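Local coordinates for putative signal transduction protein with CBS domains (Kribbella flavida, PDB 4NOC) that is of unknown function but, as a paired CBS-domain protein, probably takes part in signal transduction, perhaps by sensing a small ligand between its two CBS motifs, at residues E11-V16 with I135-A140; H47-A52 with A100-V105. One frame throughout, in Å; residues are numbered along the deposited sequence.

Interaction 1: E11-V16 with I135-A140; sequences EQFPVV and IGAITA. With SO4 (sulfate ion), chain G.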
loop_
_atom_site.group_PDB
_atom_site.type_symbol
_atom_site.label_atom_id
_atom_site.label_comp_id
_atom_site.label_asym_id
_atom_site.label_seq_id
_atom_site.Cartn_x
_atom_site.Cartn_y
_atom_site.Cartn_z
ATOM N N GLU A 11 -4.749 8.530 11.869
ATOM C CA GLU A 11 -3.696 9.513 11.677
ATOM C C GLU A 11 -4.071 10.436 10.530
ATOM O O GLU A 11 -4.880 10.071 9.671
ATOM C CB GLU A 11 -2.369 8.812 11.398
ATOM C CG GLU A 11 -1.881 8.046 12.603
ATOM C CD GLU A 11 -0.723 7.160 12.285
ATOM O OE1 GLU A 11 -0.780 6.497 11.233
ATOM O OE2 GLU A 11 0.246 7.134 13.078
ATOM N N GLN A 12 -3.492 11.633 10.526
ATOM C CA GLN A 12 -3.759 12.610 9.485
ATOM C C GLN A 12 -3.270 12.051 8.163
ATOM O O GLN A 12 -2.184 11.480 8.113
ATOM C CB GLN A 12 -3.015 13.903 9.783
ATOM C CG GLN A 12 -3.585 14.683 10.953
ATOM C CD GLN A 12 -4.620 15.697 10.515
ATOM O OE1 GLN A 12 -5.527 15.380 9.744
ATOM N NE2 GLN A 12 -4.481 16.932 10.991
ATOM N N PHE A 13 -4.060 12.218 7.106
ATOM C CA PHE A 13 -3.743 11.652 5.798
ATOM C C PHE A 13 -4.165 12.680 4.750
ATOM O O PHE A 13 -5.264 13.219 4.825
ATOM C CB PHE A 13 -4.564 10.373 5.615
ATOM C CG PHE A 13 -3.827 9.244 4.943
ATOM C CD1 PHE A 13 -3.090 8.341 5.691
ATOM C CD2 PHE A 13 -3.922 9.055 3.567
ATOM C CE1 PHE A 13 -2.431 7.284 5.078
ATOM C CE2 PHE A 13 -3.262 7.999 2.945
ATOM C CZ PHE A 13 -2.516 7.112 3.704
ATOM N N PRO A 14 -3.302 12.977 3.770
ATOM C CA PRO A 14 -3.736 14.022 2.831
ATOM C C PRO A 14 -4.883 13.594 1.915
ATOM O O PRO A 14 -5.005 12.440 1.468
ATOM C CB PRO A 14 -2.478 14.350 2.034
ATOM C CG PRO A 14 -1.550 13.239 2.285
ATOM C CD PRO A 14 -1.897 12.591 3.576
ATOM N N VAL A 15 -5.733 14.573 1.657
ATOM C CA VAL A 15 -6.987 14.391 0.959
ATOM C C VAL A 15 -6.961 15.321 -0.249
ATOM O O VAL A 15 -6.399 16.425 -0.169
ATOM C CB VAL A 15 -8.143 14.769 1.925
ATOM C CG1 VAL A 15 -9.405 15.093 1.194
ATOM C CG2 VAL A 15 -8.364 13.650 2.951
ATOM N N VAL A 16 -7.521 14.876 -1.376
ATOM C CA VAL A 16 -7.707 15.762 -2.530
ATOM C C VAL A 16 -9.107 15.607 -3.115
ATOM O O VAL A 16 -9.718 14.532 -3.002
ATOM C CB VAL A 16 -6.689 15.497 -3.674
ATOM C CG1 VAL A 16 -5.267 15.863 -3.255
ATOM C CG2 VAL A 16 -6.782 14.045 -4.156
ATOM N N ILE A 135 -11.687 12.633 9.587
ATOM C CA ILE A 135 -10.736 13.117 10.576
ATOM C C ILE A 135 -9.357 12.462 10.448
ATOM O O ILE A 135 -8.417 12.860 11.140
ATOM C CB ILE A 135 -11.275 12.946 12.018
ATOM C CG1 ILE A 135 -11.603 11.484 12.307
ATOM C CG2 ILE A 135 -12.517 13.806 12.225
ATOM C CD1 ILE A 135 -12.026 11.244 13.742
ATOM N N GLY A 136 -9.233 11.478 9.556
ATOM C CA GLY A 136 -7.958 10.817 9.335
ATOM C C GLY A 136 -8.133 9.428 8.728
ATOM O O GLY A 136 -9.218 9.093 8.222
ATOM N N ALA A 137 -7.073 8.616 8.779
ATOM C CA ALA A 137 -7.126 7.256 8.244
ATOM C C ALA A 137 -6.375 6.279 9.142
ATOM O O ALA A 137 -5.565 6.690 9.984
ATOM C CB ALA A 137 -6.562 7.214 6.835
ATOM N N ILE A 138 -6.665 4.993 8.971
ATOM C CA ILE A 138 -5.968 3.932 9.686
ATOM C C ILE A 138 -5.462 2.929 8.656
ATOM O O ILE A 138 -6.260 2.225 8.022
ATOM C CB ILE A 138 -6.904 3.194 10.651
ATOM C CG1 ILE A 138 -7.544 4.164 11.631
ATOM C CG2 ILE A 138 -6.151 2.106 11.423
ATOM C CD1 ILE A 138 -8.688 3.556 12.390
ATOM N N THR A 139 -4.144 2.870 8.476
ATOM C CA THR A 139 -3.567 1.924 7.531
ATOM C C THR A 139 -3.437 0.557 8.189
ATOM O O THR A 139 -3.522 0.438 9.410
ATOM C CB THR A 139 -2.165 2.327 7.121
ATOM O OG1 THR A 139 -1.338 2.341 8.294
ATOM C CG2 THR A 139 -2.175 3.712 6.480
ATOM N N ALA A 140 -3.204 -0.459 7.369
ATOM C CA ALA A 140 -2.949 -1.798 7.857
ATOM C C ALA A 140 -1.762 -1.791 8.844
ATOM O O ALA A 140 -1.842 -2.409 9.897
ATOM C CB ALA A 140 -2.695 -2.768 6.669
HETATM S S SO4 G . -7.405 13.981 7.352
HETATM O O1 SO4 G . -6.303 13.233 7.929
HETATM O O2 SO4 G . -8.282 14.478 8.411
HETATM O O3 SO4 G . -6.883 15.114 6.591
HETATM O O4 SO4 G . -8.136 13.069 6.478
#
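A chi1 of -140°, off the usual staggered values, brings the Phe13 ring alongside Ala137 and Thr139, and Thr139 answers with CG2 anti to its own carbonyl carbon. Ala137 CB lies 3.8 Å from Phe13 CD1 and also close to CB and CG of Phe13, at the root of the ring. Farther out, Thr139 CG2 approaches Phe13 CE1, the two side chains crossing at about a right angle. The hydroxyl of Thr139 is employed differently, as the N-cap that binds Arg142 N.

The backbones are tied by one antiparallel hydrogen-bonded pair. Glu11 N donates to Ala137 O at 2.8 Å and 170°, and Ala137 N returns a bond to Glu11 O. Gly136 lies so close to Glu11 O that a beta carbon would clash with it, and its backbone angles call for glycine in any case. A sulfate, probably from the crystallisation liquor, sits at this junction, its O1 taking a hydrogen bond from Phe13 N at 2.6 Å.

Glu11 itself reaches Arg33 of the second subunit in a salt bridge. Through its backbone pair with Ala137, the connector between helix 6-9 and strand 15-17 joins strand 133-139, an outer strand of the other CBS motif's sheet within this chain, while Phe13 and Ala137 both pack on Ile38 of strand 36-40.

Interaction 2: H47-A52 with A100-V105; sequences HSVLPA and AELPVV
Ser48 and Leu102 carry this contact, one through its hydroxyl and the other through its methyls. Ser48 OG donates to Ala100 O at 2.8 Å, lying in the carbonyl plane on a lone pair, with a C=O...donor angle of 145°. The hydroxyl is carried there by a chi1 of -153°, which turns OG away from the backbone N of Ser48, and the bond ties a strand to a loop that has no beta pairing with it. An alanine here would lose that bond and is likely to leave the Ala100 carbonyl without its mate from strand 46-51, so that the loop is held less firmly.

The tight part lies beside it. Leu102 points toward the strand, its CD1 meeting Val49 CG2 at 3.5 Å with the two side chains crossing at about a right angle, while Leu102 CD2 rests 3.8 Å from Ser48 O. Apart from its bonded carbonyl, the Ala100 side is loose and exposed: Ala100 CB comes no nearer to the strand than 4.6 Å, at Ser48 OG, and Glu101, poorly ordered, points away from it.

A classic beta bulge sets His47 and Ser48 together opposite Val39 in strand 46-51, an outer strand of its sheet within the chain. Leu125 of strand 125-130 receives both Val49 and Leu102, and Leu102 also touches Pro46, so the approach to strand 104-106 is packed between the sheets of the two CBS motifs.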
loop_
_atom_site.group_PDB
_atom_site.type_symbol
_atom_site.label_atom_id
_atom_site.label_comp_id
_atom_site.label_asym_id
_atom_site.label_seq_id
_atom_site.Cartn_x
_atom_site.Cartn_y
_atom_site.Cartn_z
ATOM N N HIS A 47 -14.536 8.923 -1.113
ATOM C CA HIS A 47 -14.943 8.460 -2.432
ATOM C C HIS A 47 -14.059 7.268 -2.788
ATOM O O HIS A 47 -14.548 6.153 -3.022
ATOM C CB HIS A 47 -14.829 9.634 -3.432
ATOM C CG HIS A 47 -15.184 9.296 -4.850
ATOM N ND1 HIS A 47 -14.261 8.801 -5.752
ATOM C CD2 HIS A 47 -16.341 9.443 -5.541
ATOM C CE1 HIS A 47 -14.843 8.631 -6.927
ATOM N NE2 HIS A 47 -16.105 9.010 -6.826
ATOM N N SER A 48 -12.752 7.488 -2.743
ATOM C CA SER A 48 -11.821 6.483 -3.204
ATOM C C SER A 48 -10.418 6.782 -2.685
ATOM O O SER A 48 -10.178 7.812 -2.049
ATOM C CB SER A 48 -11.813 6.482 -4.733
ATOM O OG SER A 48 -11.462 5.208 -5.229
ATOM N N VAL A 49 -9.494 5.873 -2.958
ATOM C CA VAL A 49 -8.081 6.108 -2.689
ATOM C C VAL A 49 -7.412 6.212 -4.047
ATOM O O VAL A 49 -7.797 5.480 -4.965
ATOM C CB VAL A 49 -7.451 4.931 -1.925
ATOM C CG1 VAL A 49 -5.953 5.170 -1.681
ATOM C CG2 VAL A 49 -8.160 4.724 -0.612
ATOM N N LEU A 50 -6.440 7.117 -4.184
ATOM C CA LEU A 50 -5.623 7.202 -5.391
ATOM C C LEU A 50 -4.205 6.735 -5.064
ATOM O O LEU A 50 -3.390 7.501 -4.536
ATOM C CB LEU A 50 -5.589 8.629 -5.958
ATOM C CG LEU A 50 -4.605 8.857 -7.118
ATOM C CD1 LEU A 50 -4.924 7.933 -8.288
ATOM C CD2 LEU A 50 -4.562 10.315 -7.584
ATOM N N PRO A 51 -3.905 5.464 -5.360
ATOM C CA PRO A 51 -2.544 4.958 -5.111
ATOM C C PRO A 51 -1.536 5.530 -6.115
ATOM O O PRO A 51 -1.901 5.738 -7.273
ATOM C CB PRO A 51 -2.682 3.437 -5.288
ATOM C CG PRO A 51 -3.939 3.243 -6.101
ATOM C CD PRO A 51 -4.833 4.434 -5.866
ATOM N N ALA A 52 -0.307 5.802 -5.675
ATOM C CA ALA A 52 0.745 6.254 -6.588
ATOM C C ALA A 52 0.885 5.311 -7.781
ATOM O O ALA A 52 1.094 5.761 -8.904
ATOM C CB ALA A 52 2.075 6.377 -5.865
ATOM N N ALA A 100 -11.519 1.645 -6.508
ATOM C CA ALA A 100 -11.595 0.904 -5.260
ATOM C C ALA A 100 -12.545 1.604 -4.311
ATOM O O ALA A 100 -12.531 2.830 -4.198
ATOM C CB ALA A 100 -10.215 0.793 -4.626
ATOM N N GLU A 101 -13.395 0.822 -3.659
ATOM C CA GLU A 101 -14.188 1.319 -2.546
ATOM C C GLU A 101 -13.227 1.682 -1.431
ATOM O O GLU A 101 -12.154 1.097 -1.313
ATOM C CB GLU A 101 -15.158 0.246 -2.045
ATOM C CG GLU A 101 -16.391 0.033 -2.914
ATOM C CD GLU A 101 -17.451 1.102 -2.707
ATOM O OE1 GLU A 101 -18.453 1.095 -3.450
ATOM O OE2 GLU A 101 -17.284 1.945 -1.798
ATOM N N LEU A 102 -13.604 2.659 -0.623
ATOM C CA LEU A 102 -12.790 3.049 0.510
ATOM C C LEU A 102 -13.627 2.819 1.733
ATOM O O LEU A 102 -14.557 3.578 1.999
ATOM C CB LEU A 102 -12.400 4.518 0.391
ATOM C CG LEU A 102 -11.766 5.189 1.610
ATOM C CD1 LEU A 102 -10.499 4.457 2.036
ATOM C CD2 LEU A 102 -11.490 6.667 1.323
ATOM N N PRO A 103 -13.335 1.745 2.478
ATOM C CA PRO A 103 -14.185 1.507 3.644
ATOM C C PRO A 103 -13.941 2.624 4.642
ATOM O O PRO A 103 -12.810 3.083 4.776
ATOM C CB PRO A 103 -13.673 0.171 4.202
ATOM C CG PRO A 103 -12.772 -0.415 3.098
ATOM C CD PRO A 103 -12.227 0.777 2.377
ATOM N N VAL A 104 -15.000 3.053 5.316
ATOM C CA VAL A 104 -14.963 4.164 6.259
ATOM C C VAL A 104 -15.545 3.653 7.564
ATOM O O VAL A 104 -16.713 3.234 7.591
ATOM C CB VAL A 104 -15.894 5.307 5.789
ATOM C CG1 VAL A 104 -15.907 6.440 6.813
ATOM C CG2 VAL A 104 -15.498 5.811 4.398
ATOM N N VAL A 105 -14.753 3.685 8.637
ATOM C CA VAL A 105 -15.220 3.217 9.945
ATOM C C VAL A 105 -15.727 4.387 10.793
ATOM O O VAL A 105 -15.229 5.511 10.678
ATOM C CB VAL A 105 -14.106 2.426 10.709
ATOM C CG1 VAL A 105 -13.582 1.268 9.850
ATOM C CG2 VAL A 105 -12.942 3.336 11.103
#

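How the interactions relate
Interactions 1 and 2 join the same two three-stranded sheets, one from each CBS motif, with centres 10 Å apart and nearest atoms about 4 Å apart but not touching. Along the chain the order is 11-16, 47-52, 100-105, 135-140, so the pair 47-52 with 100-105 falls within the span bridged by interaction 1. Each contact matches the outer strand, or its approach, of one sheet with that of the other: 15-17 with 133-139, and 46-51 with 104-106. This reciprocal pairing is consistent with the pseudo-twofold Bateman module of tandem CBS motifs. Both contacts also border the second subunit, where Ala140 of one chain packs on Ala52 of the other.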